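Local coordinates for REP-associated tyrosine transposase (Escherichia coli, PDB 4ER8), which binds hairpins of repeated extragenic palindrome DNA and cleaves and recombines the mosaic elements that contain them, on either side of the palindrome, at residues V18-R23 against N92-R97; R110-Y115 against T155-G160. All coordinates share one frame; numbering follows the deposited sequence.

Contact 1: residues V18-R23 against N92-R97; sequences VNLRNR and NIWQPR. With nucleotides of chain B.
Leu20 and Val18 fit against the indole of Trp94. Methyl CD1 of Leu20 lies over the face of the six-membered ring, 3.9 Å from the ring centroid and 28° off the normal, a CH-pi contact, and Ile93 CG1 covers part of the same face. Val18 CG1 approaches the CE3–CZ3 bond obliquely, 3.5 Å from Trp94 CZ3. CB of Trp94 leaves the backbone pointing away from 18-23; with CG anti to the carbonyl carbon (chi1 -65°) the ring comes back toward Leu20, and its NE1 donates to Lys81 O of helix 73-87.

The backbones themselves meet in a single bridge at Leu20 and Trp94. Gln95 N donates to Asn19 O over 2.7 Å, and Arg21 N to Ile93 O over the same 2.7 Å, so the loop 92-97 is tied alongside the chain where strand 13-19 runs out.

Arg21 fills the next hollow. Its chain bends twice, and the guanidinium slides between Pro96, whose CD sits 3.3 Å above one face, and the base of DG5 of chain B over the opposite face. NH1 of Arg21 reaches in its own plane to a lone pair of Asn92 OD1, at 3.2 Å; the placing of NH2 near the DG5 phosphate is doubtful. Gln95 runs out extended beside Asn19; its NE2 hydrogen-bonds to N3 of a guanine base, with the amide lying against DA3 of chain B. Further along, Arg97 lays its guanidinium over DC31 of chain B while NE donates to DC31 OP2 at 2.8 Å and 156°.

Apolar side chains thus pack the loop onto the fold, while arginines and amides meet phosphate, sugar and bases, consistent with the protein's sequence-specific binding of DNA.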
loop_
_atom_site.group_PDB
_atom_site.type_symbol
_atom_site.label_atom_id
_atom_site.label_comp_id
_atom_site.label_asym_id
_atom_site.label_seq_id
_atom_site.Cartn_x
_atom_site.Cartn_y
_atom_site.Cartn_z
ATOM N N VAL A 18 -3.654 -1.714 -3.959
ATOM C CA VAL A 18 -4.172 -0.939 -5.078
ATOM C C VAL A 18 -3.298 -1.275 -6.299
ATOM O O VAL A 18 -2.048 -1.200 -6.264
ATOM C CB VAL A 18 -4.133 0.515 -4.765
ATOM C CG1 VAL A 18 -4.436 1.300 -5.965
ATOM C CG2 VAL A 18 -5.086 0.863 -3.600
ATOM N N ASN A 19 -3.960 -1.702 -7.365
ATOM C CA ASN A 19 -3.271 -2.129 -8.554
ATOM C C ASN A 19 -3.504 -1.175 -9.681
ATOM O O ASN A 19 -4.590 -0.621 -9.853
ATOM C CB ASN A 19 -3.757 -3.492 -9.010
ATOM C CG ASN A 19 -3.380 -4.609 -8.058
ATOM O OD1 ASN A 19 -4.253 -5.283 -7.534
ATOM N ND2 ASN A 19 -2.086 -4.826 -7.847
ATOM N N LEU A 20 -2.449 -0.999 -10.462
ATOM C CA LEU A 20 -2.539 -0.352 -11.745
ATOM C C LEU A 20 -3.162 -1.404 -12.654
ATOM O O LEU A 20 -2.865 -2.629 -12.511
ATOM C CB LEU A 20 -1.143 0.004 -12.215
ATOM C CG LEU A 20 -0.934 1.463 -12.559
ATOM C CD1 LEU A 20 -1.687 2.372 -11.608
ATOM C CD2 LEU A 20 0.527 1.742 -12.522
ATOM N N ARG A 21 -4.042 -0.928 -13.543
ATOM C CA ARG A 21 -4.730 -1.743 -14.550
ATOM C C ARG A 21 -3.771 -2.548 -15.458
ATOM O O ARG A 21 -4.022 -3.708 -15.738
ATOM C CB ARG A 21 -5.652 -0.847 -15.387
ATOM C CG ARG A 21 -6.606 -1.592 -16.295
ATOM C CD ARG A 21 -7.954 -0.914 -16.371
ATOM N NE ARG A 21 -8.973 -1.883 -15.975
ATOM C CZ ARG A 21 -10.183 -1.546 -15.554
ATOM N NH1 ARG A 21 -10.549 -0.275 -15.485
ATOM N NH2 ARG A 21 -11.025 -2.478 -15.176
ATOM N N ASN A 22 -2.662 -1.922 -15.856
ATOM C CA ASN A 22 -1.679 -2.459 -16.829
ATOM C C ASN A 22 -0.445 -3.161 -16.182
ATOM O O ASN A 22 0.391 -2.531 -15.519
ATOM C CB ASN A 22 -1.297 -1.304 -17.795
ATOM C CG ASN A 22 -0.117 -1.623 -18.726
ATOM O OD1 ASN A 22 0.228 -2.779 -19.012
ATOM N ND2 ASN A 22 0.503 -0.555 -19.213
ATOM N N ARG A 23 -0.359 -4.477 -16.398
ATOM C CA ARG A 23 0.672 -5.333 -15.816
ATOM C C ARG A 23 2.081 -4.878 -16.133
ATOM O O ARG A 23 2.943 -5.038 -15.284
ATOM C CB ARG A 23 0.562 -6.787 -16.313
ATOM C CG ARG A 23 -0.813 -7.353 -16.363
ATOM C CD ARG A 23 -0.790 -8.879 -16.569
ATOM N NE ARG A 23 -0.247 -9.576 -15.402
ATOM C CZ ARG A 23 -0.676 -10.753 -14.924
ATOM N NH1 ARG A 23 -1.699 -11.400 -15.496
ATOM N NH2 ARG A 23 -0.077 -11.288 -13.856
ATOM N N ASN A 92 -7.810 6.473 -16.749
ATOM C CA ASN A 92 -8.198 5.081 -16.505
ATOM C C ASN A 92 -7.020 4.126 -16.216
ATOM O O ASN A 92 -6.953 3.011 -16.730
ATOM C CB ASN A 92 -9.021 4.555 -17.691
ATOM C CG ASN A 92 -9.483 3.123 -17.485
ATOM O OD1 ASN A 92 -9.806 2.719 -16.355
ATOM N ND2 ASN A 92 -9.502 2.332 -18.571
ATOM N N ILE A 93 -6.095 4.563 -15.380
ATOM C CA ILE A 93 -4.940 3.726 -15.058
ATOM C C ILE A 93 -5.177 2.699 -13.942
ATOM O O ILE A 93 -4.545 1.653 -13.944
ATOM C CB ILE A 93 -3.729 4.592 -14.680
ATOM C CG1 ILE A 93 -4.036 5.430 -13.415
ATOM C CG2 ILE A 93 -3.313 5.437 -15.893
ATOM C CD1 ILE A 93 -2.958 6.448 -13.023
ATOM N N TRP A 94 -6.074 3.015 -13.005
ATOM C CA TRP A 94 -6.294 2.218 -11.792
ATOM C C TRP A 94 -7.143 0.981 -11.975
ATOM O O TRP A 94 -8.172 1.052 -12.615
ATOM C CB TRP A 94 -6.999 3.098 -10.753
ATOM C CG TRP A 94 -6.116 4.242 -10.313
ATOM C CD1 TRP A 94 -6.315 5.585 -10.538
ATOM C CD2 TRP A 94 -4.864 4.133 -9.617
ATOM N NE1 TRP A 94 -5.259 6.313 -10.015
ATOM C CE2 TRP A 94 -4.365 5.447 -9.439
ATOM C CE3 TRP A 94 -4.124 3.053 -9.118
ATOM C CZ2 TRP A 94 -3.161 5.709 -8.779
ATOM C CZ3 TRP A 94 -2.923 3.309 -8.455
ATOM C CH2 TRP A 94 -2.451 4.629 -8.297
ATOM N N GLN A 95 -6.773 -0.142 -11.370
ATOM C CA GLN A 95 -7.818 -1.135 -11.104
ATOM C C GLN A 95 -8.892 -0.475 -10.207
ATOM O O GLN A 95 -8.586 0.138 -9.190
ATOM C CB GLN A 95 -7.299 -2.454 -10.514
ATOM C CG GLN A 95 -8.375 -3.239 -9.759
ATOM C CD GLN A 95 -8.046 -4.684 -9.542
ATOM O OE1 GLN A 95 -6.887 -5.064 -9.452
ATOM N NE2 GLN A 95 -9.062 -5.512 -9.449
ATOM N N PRO A 96 -10.150 -0.523 -10.640
ATOM C CA PRO A 96 -11.205 0.098 -9.863
ATOM C C PRO A 96 -11.196 -0.377 -8.412
ATOM O O PRO A 96 -10.769 -1.502 -8.106
ATOM C CB PRO A 96 -12.480 -0.411 -10.576
ATOM C CG PRO A 96 -12.063 -0.460 -12.027
ATOM C CD PRO A 96 -10.653 -1.050 -11.925
ATOM N N ARG A 97 -11.706 0.488 -7.544
ATOM C CA ARG A 97 -11.666 0.310 -6.107
ATOM C C ARG A 97 -10.313 -0.265 -5.659
ATOM O O ARG A 97 -9.274 0.162 -6.165
ATOM C CB ARG A 97 -12.879 -0.479 -5.661
ATOM C CG ARG A 97 -14.153 -0.002 -6.363
ATOM C CD ARG A 97 -15.364 -0.826 -5.975
ATOM N NE ARG A 97 -15.664 -0.707 -4.554
ATOM C CZ ARG A 97 -16.663 -1.316 -3.927
ATOM N NH1 ARG A 97 -17.501 -2.080 -4.607
ATOM N NH2 ARG A 97 -16.848 -1.131 -2.624
ATOM P P DG B 5 -11.946 -5.683 -14.209
ATOM O OP1 DG B 5 -11.916 -6.692 -15.305
ATOM O OP2 DG B 5 -11.168 -4.450 -14.346
ATOM O "O5'" DG B 5 -13.407 -5.190 -13.841
ATOM C "C5'" DG B 5 -13.549 -4.080 -12.985
ATOM C "C4'" DG B 5 -14.493 -3.111 -13.646
ATOM O "O4'" DG B 5 -13.769 -2.421 -14.697
ATOM C "C3'" DG B 5 -15.725 -3.698 -14.354
ATOM O "O3'" DG B 5 -16.837 -2.967 -13.918
ATOM C "C2'" DG B 5 -15.498 -3.390 -15.834
ATOM C "C1'" DG B 5 -14.711 -2.103 -15.726
ATOM N N9 DG B 5 -13.861 -1.622 -16.806
ATOM C C8 DG B 5 -13.771 -0.300 -17.207
ATOM N N7 DG B 5 -12.849 -0.124 -18.119
ATOM C C5 DG B 5 -12.302 -1.413 -18.304
ATOM C C6 DG B 5 -11.277 -1.873 -19.192
ATOM O O6 DG B 5 -10.631 -1.199 -20.020
ATOM N N1 DG B 5 -11.001 -3.243 -19.080
ATOM C C2 DG B 5 -11.635 -4.089 -18.194
ATOM N N2 DG B 5 -11.235 -5.378 -18.227
ATOM N N3 DG B 5 -12.618 -3.688 -17.377
ATOM C C4 DG B 5 -12.903 -2.341 -17.497
ATOM P P DA B 3 -15.667 -10.725 -3.540
ATOM O OP1 DA B 3 -16.435 -9.584 -4.042
ATOM O OP2 DA B 3 -16.401 -11.994 -3.576
ATOM O "O5'" DA B 3 -14.215 -10.994 -4.146
ATOM C "C5'" DA B 3 -13.222 -9.994 -4.200
ATOM C "C4'" DA B 3 -13.547 -9.022 -5.345
ATOM O "O4'" DA B 3 -12.577 -7.952 -5.372
ATOM C "C3'" DA B 3 -13.582 -9.577 -6.746
ATOM O "O3'" DA B 3 -14.448 -8.780 -7.451
ATOM C "C2'" DA B 3 -12.152 -9.335 -7.210
ATOM C "C1'" DA B 3 -11.877 -7.962 -6.586
ATOM N N9 DA B 3 -10.516 -7.602 -6.175
ATOM C C8 DA B 3 -9.536 -8.404 -5.657
ATOM N N7 DA B 3 -8.435 -7.754 -5.363
ATOM C C5 DA B 3 -8.706 -6.441 -5.723
ATOM C C6 DA B 3 -7.940 -5.250 -5.670
ATOM N N6 DA B 3 -6.661 -5.146 -5.206
ATOM N N1 DA B 3 -8.564 -4.131 -6.083
ATOM C C2 DA B 3 -9.809 -4.212 -6.526
ATOM N N3 DA B 3 -10.601 -5.267 -6.642
ATOM C C4 DA B 3 -9.986 -6.347 -6.205
ATOM P P DC B 31 -14.987 1.953 -1.601
ATOM O OP1 DC B 31 -14.481 1.734 -0.250
ATOM O OP2 DC B 31 -14.652 1.072 -2.706
ATOM O "O5'" DC B 31 -16.571 2.039 -1.481
ATOM C "C5'" DC B 31 -17.264 2.765 -0.434
ATOM C "C4'" DC B 31 -18.762 2.453 -0.490
ATOM O "O4'" DC B 31 -19.223 2.967 -1.769
ATOM C "C3'" DC B 31 -19.139 0.953 -0.469
ATOM O "O3'" DC B 31 -19.920 0.831 0.636
ATOM C "C2'" DC B 31 -20.000 0.721 -1.696
ATOM C "C1'" DC B 31 -20.212 2.114 -2.271
ATOM N N1 DC B 31 -19.948 2.128 -3.702
ATOM C C2 DC B 31 -20.981 2.397 -4.583
ATOM O O2 DC B 31 -22.084 2.618 -4.058
ATOM N N3 DC B 31 -20.701 2.399 -5.919
ATOM C C4 DC B 31 -19.465 2.148 -6.400
ATOM N N4 DC B 31 -19.180 2.158 -7.742
ATOM C C5 DC B 31 -18.417 1.852 -5.489
ATOM C C6 DC B 31 -18.691 1.858 -4.178
#

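Contact 2: residues R110-Y115 against T155-G160; sequences RHHVDY and TDFSAG. With nucleotides of chain B.
Phe157 pushes its ring between His112 and Tyr115 of helix 106-122, making a small aromatic cluster beside the metal site of this HUH nuclease. The His112 and Phe157 centroids are 4.7 Å apart with planes at 53°, those of Tyr115 and Phe157 5.0 Å apart at 41°. The far end of Phe157 does the touching: CE1 comes to 3.4 Å from His112 NE2, CZ lies over the imidazole face toward its rim, and CZ and CE2 turn to the CD1 side of Tyr115. It gets there because CG sits between the backbone N and the carbonyl carbon (chi1 64°), swinging the ring in toward the helix.

Two smaller neighbours also line Tyr115. Ala159 offers its methyl, CB lying 3.9 Å from Tyr115 OH, while Thr155 brings OG1 to the ring edge, 4.0 Å from Tyr115 CD1.

Outside this shell, hydrogen bonds and further rings position the cluster. His112 ND1 is hydrogen-bonded to Asp108 O, and its ring also meets those of Phe15 and His101. Tyr115 OH bonds to Glu161, a ligand of the nickel ion. Tyr115 lies one helical turn before another ligand, Asn119, consistent with its being the catalytic tyrosine. Lys122, at the end of the same helix, holds the loop through a hydrogen bond to Thr155 O and a salt bridge to Asp156.

The last residue of the segment meets the DNA: Gly160 O accepts both from N2 of DG4 of chain B, at 2.8 Å, and from N6 of DA3 of chain B, at 3.0 Å.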
loop_
_atom_site.group_PDB
_atom_site.type_symbol
_atom_site.label_atom_id
_atom_site.label_comp_id
_atom_site.label_asym_id
_atom_site.label_seq_id
_atom_site.Cartn_x
_atom_site.Cartn_y
_atom_site.Cartn_z
ATOM N N ARG A 110 1.704 -7.573 12.201
ATOM C CA ARG A 110 3.052 -7.956 11.793
ATOM C C ARG A 110 3.098 -8.832 10.534
ATOM O O ARG A 110 3.973 -8.596 9.696
ATOM C CB ARG A 110 3.789 -8.640 12.920
ATOM C CG ARG A 110 4.203 -7.686 14.003
ATOM C CD ARG A 110 4.242 -8.444 15.307
ATOM N NE ARG A 110 4.589 -7.623 16.471
ATOM C CZ ARG A 110 5.099 -8.129 17.594
ATOM N NH1 ARG A 110 5.312 -9.438 17.682
ATOM N NH2 ARG A 110 5.401 -7.337 18.605
ATOM N N HIS A 111 2.205 -9.813 10.373
ATOM C CA HIS A 111 2.259 -10.623 9.147
ATOM C C HIS A 111 2.064 -9.698 7.968
ATOM O O HIS A 111 2.697 -9.847 6.918
ATOM C CB HIS A 111 1.239 -11.786 9.091
ATOM C CG HIS A 111 1.563 -12.929 10.014
ATOM N ND1 HIS A 111 0.610 -13.831 10.458
ATOM C CD2 HIS A 111 2.735 -13.310 10.597
ATOM C CE1 HIS A 111 1.181 -14.725 11.252
ATOM N NE2 HIS A 111 2.464 -14.417 11.370
ATOM N N HIS A 112 1.180 -8.724 8.141
ATOM C CA HIS A 112 0.914 -7.840 7.039
ATOM C C HIS A 112 2.016 -6.805 6.877
ATOM O O HIS A 112 2.284 -6.427 5.746
ATOM C CB HIS A 112 -0.462 -7.200 7.124
ATOM C CG HIS A 112 -1.569 -8.118 6.741
ATOM N ND1 HIS A 112 -2.141 -9.009 7.627
ATOM C CD2 HIS A 112 -2.259 -8.244 5.584
ATOM C CE1 HIS A 112 -3.102 -9.681 7.010
ATOM N NE2 HIS A 112 -3.192 -9.233 5.776
ATOM N N VAL A 113 2.686 -6.364 7.943
ATOM C CA VAL A 113 3.788 -5.407 7.707
ATOM C C VAL A 113 4.926 -6.148 6.964
ATOM O O VAL A 113 5.492 -5.624 6.011
ATOM C CB VAL A 113 4.366 -4.733 8.986
ATOM C CG1 VAL A 113 5.603 -3.955 8.626
ATOM C CG2 VAL A 113 3.365 -3.802 9.733
ATOM N N ASP A 114 5.247 -7.360 7.412
ATOM C CA ASP A 114 6.278 -8.180 6.836
ATOM C C ASP A 114 5.924 -8.372 5.358
ATOM O O ASP A 114 6.767 -8.162 4.444
ATOM C CB ASP A 114 6.281 -9.569 7.489
ATOM C CG ASP A 114 6.814 -9.588 8.937
ATOM O OD1 ASP A 114 7.363 -8.600 9.499
ATOM O OD2 ASP A 114 6.690 -10.678 9.517
ATOM N N TYR A 115 4.672 -8.775 5.130
ATOM C CA TYR A 115 4.205 -9.043 3.799
ATOM C C TYR A 115 4.489 -7.830 2.933
ATOM O O TYR A 115 4.861 -7.956 1.754
ATOM C CB TYR A 115 2.711 -9.272 3.791
ATOM C CG TYR A 115 2.257 -9.715 2.425
ATOM C CD1 TYR A 115 2.093 -11.074 2.121
ATOM C CD2 TYR A 115 2.005 -8.787 1.418
ATOM C CE1 TYR A 115 1.647 -11.483 0.867
ATOM C CE2 TYR A 115 1.548 -9.196 0.144
ATOM C CZ TYR A 115 1.381 -10.542 -0.115
ATOM O OH TYR A 115 0.992 -10.941 -1.380
ATOM N N THR A 155 5.244 -15.440 1.743
ATOM C CA THR A 155 3.964 -16.181 1.903
ATOM C C THR A 155 2.875 -15.864 0.836
ATOM O O THR A 155 2.977 -14.897 0.062
ATOM C CB THR A 155 3.351 -16.028 3.345
ATOM O OG1 THR A 155 2.788 -14.721 3.511
ATOM C CG2 THR A 155 4.388 -16.242 4.419
ATOM N N ASP A 156 1.814 -16.673 0.827
ATOM C CA ASP A 156 0.739 -16.526 -0.148
ATOM C C ASP A 156 -0.705 -16.339 0.323
ATOM O O ASP A 156 -1.617 -16.537 -0.492
ATOM C CB ASP A 156 0.784 -17.697 -1.129
ATOM C CG ASP A 156 1.509 -17.340 -2.403
ATOM O OD1 ASP A 156 0.822 -16.848 -3.339
ATOM O OD2 ASP A 156 2.760 -17.493 -2.442
ATOM N N PHE A 157 -0.969 -15.947 1.573
ATOM C CA PHE A 157 -2.372 -15.724 1.936
ATOM C C PHE A 157 -2.910 -14.681 0.974
ATOM O O PHE A 157 -2.179 -13.819 0.524
ATOM C CB PHE A 157 -2.561 -15.302 3.388
ATOM C CG PHE A 157 -1.942 -13.977 3.724
ATOM C CD1 PHE A 157 -2.561 -12.774 3.343
ATOM C CD2 PHE A 157 -0.738 -13.919 4.439
ATOM C CE1 PHE A 157 -1.970 -11.529 3.645
ATOM C CE2 PHE A 157 -0.136 -12.679 4.757
ATOM C CZ PHE A 157 -0.761 -11.482 4.356
ATOM N N SER A 158 -4.177 -14.799 0.610
ATOM C CA SER A 158 -4.808 -13.909 -0.352
ATOM C C SER A 158 -4.861 -12.482 0.200
ATOM O O SER A 158 -5.183 -12.289 1.357
ATOM C CB SER A 158 -6.210 -14.416 -0.662
ATOM O OG SER A 158 -7.063 -14.007 0.373
ATOM N N ALA A 159 -4.568 -11.502 -0.659
ATOM C CA ALA A 159 -4.076 -10.190 -0.242
ATOM C C ALA A 159 -4.350 -9.112 -1.309
ATOM O O ALA A 159 -3.696 -8.065 -1.336
ATOM C CB ALA A 159 -2.596 -10.294 -0.001
ATOM N N GLY A 160 -5.276 -9.388 -2.211
ATOM C CA GLY A 160 -5.614 -8.453 -3.252
ATOM C C GLY A 160 -4.712 -8.427 -4.466
ATOM O O GLY A 160 -4.986 -7.676 -5.408
ATOM P P DA B 3 -15.667 -10.725 -3.540
ATOM O OP1 DA B 3 -16.435 -9.584 -4.042
ATOM O OP2 DA B 3 -16.401 -11.994 -3.576
ATOM O "O5'" DA B 3 -14.215 -10.994 -4.146
ATOM C "C5'" DA B 3 -13.222 -9.994 -4.200
ATOM C "C4'" DA B 3 -13.547 -9.022 -5.345
ATOM O "O4'" DA B 3 -12.577 -7.952 -5.372
ATOM C "C3'" DA B 3 -13.582 -9.577 -6.746
ATOM O "O3'" DA B 3 -14.448 -8.780 -7.451
ATOM C "C2'" DA B 3 -12.152 -9.335 -7.210
ATOM C "C1'" DA B 3 -11.877 -7.962 -6.586
ATOM N N9 DA B 3 -10.516 -7.602 -6.175
ATOM C C8 DA B 3 -9.536 -8.404 -5.657
ATOM N N7 DA B 3 -8.435 -7.754 -5.363
ATOM C C5 DA B 3 -8.706 -6.441 -5.723
ATOM C C6 DA B 3 -7.940 -5.250 -5.670
ATOM N N6 DA B 3 -6.661 -5.146 -5.206
ATOM N N1 DA B 3 -8.564 -4.131 -6.083
ATOM C C2 DA B 3 -9.809 -4.212 -6.526
ATOM N N3 DA B 3 -10.601 -5.267 -6.642
ATOM C C4 DA B 3 -9.986 -6.347 -6.205
ATOM P P DG B 4 -14.978 -9.170 -8.952
ATOM O OP1 DG B 4 -16.265 -8.459 -9.102
ATOM O OP2 DG B 4 -14.828 -10.627 -9.154
ATOM O "O5'" DG B 4 -14.009 -8.433 -9.977
ATOM C "C5'" DG B 4 -13.805 -7.045 -9.945
ATOM C "C4'" DG B 4 -12.512 -6.752 -10.684
ATOM O "O4'" DG B 4 -11.466 -7.457 -9.965
ATOM C "C3'" DG B 4 -12.416 -7.253 -12.130
ATOM O "O3'" DG B 4 -11.546 -6.400 -12.816
ATOM C "C2'" DG B 4 -11.744 -8.619 -11.982
ATOM C "C1'" DG B 4 -10.733 -8.286 -10.893
ATOM N N9 DG B 4 -10.183 -9.424 -10.132
ATOM C C8 DG B 4 -10.688 -10.695 -10.026
ATOM N N7 DG B 4 -10.005 -11.494 -9.258
ATOM C C5 DG B 4 -8.964 -10.692 -8.810
ATOM C C6 DG B 4 -7.878 -10.989 -7.916
ATOM O O6 DG B 4 -7.646 -12.087 -7.352
ATOM N N1 DG B 4 -7.024 -9.895 -7.681
ATOM C C2 DG B 4 -7.224 -8.669 -8.225
ATOM N N2 DG B 4 -6.301 -7.752 -7.925
ATOM N N3 DG B 4 -8.229 -8.369 -9.062
ATOM C C4 DG B 4 -9.067 -9.421 -9.317
#

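In the fold
Contact 1 is complete before contact 2 begins along the chain, and their centres lie 20 Å apart. They sit toward different parts of the antiparallel sheet: contact 1 at the end of strand 13-19, joined to the loop that leads from helix 73-87 into strand 99-102, contact 2 between helix 106-122 and the C-terminal tail. They nevertheless touch, Asn19 packing against Gly160, and DA3 of chain B lies at both. Strand 59-65 carries the nickel ligands His59 and His61, and Asn119 lies on helix 106-122. The side chains of Asn19 and Tyr115 lie about 6 and 5 Å from the nickel ion, so both contacts probably border the site where DNA and metal meet.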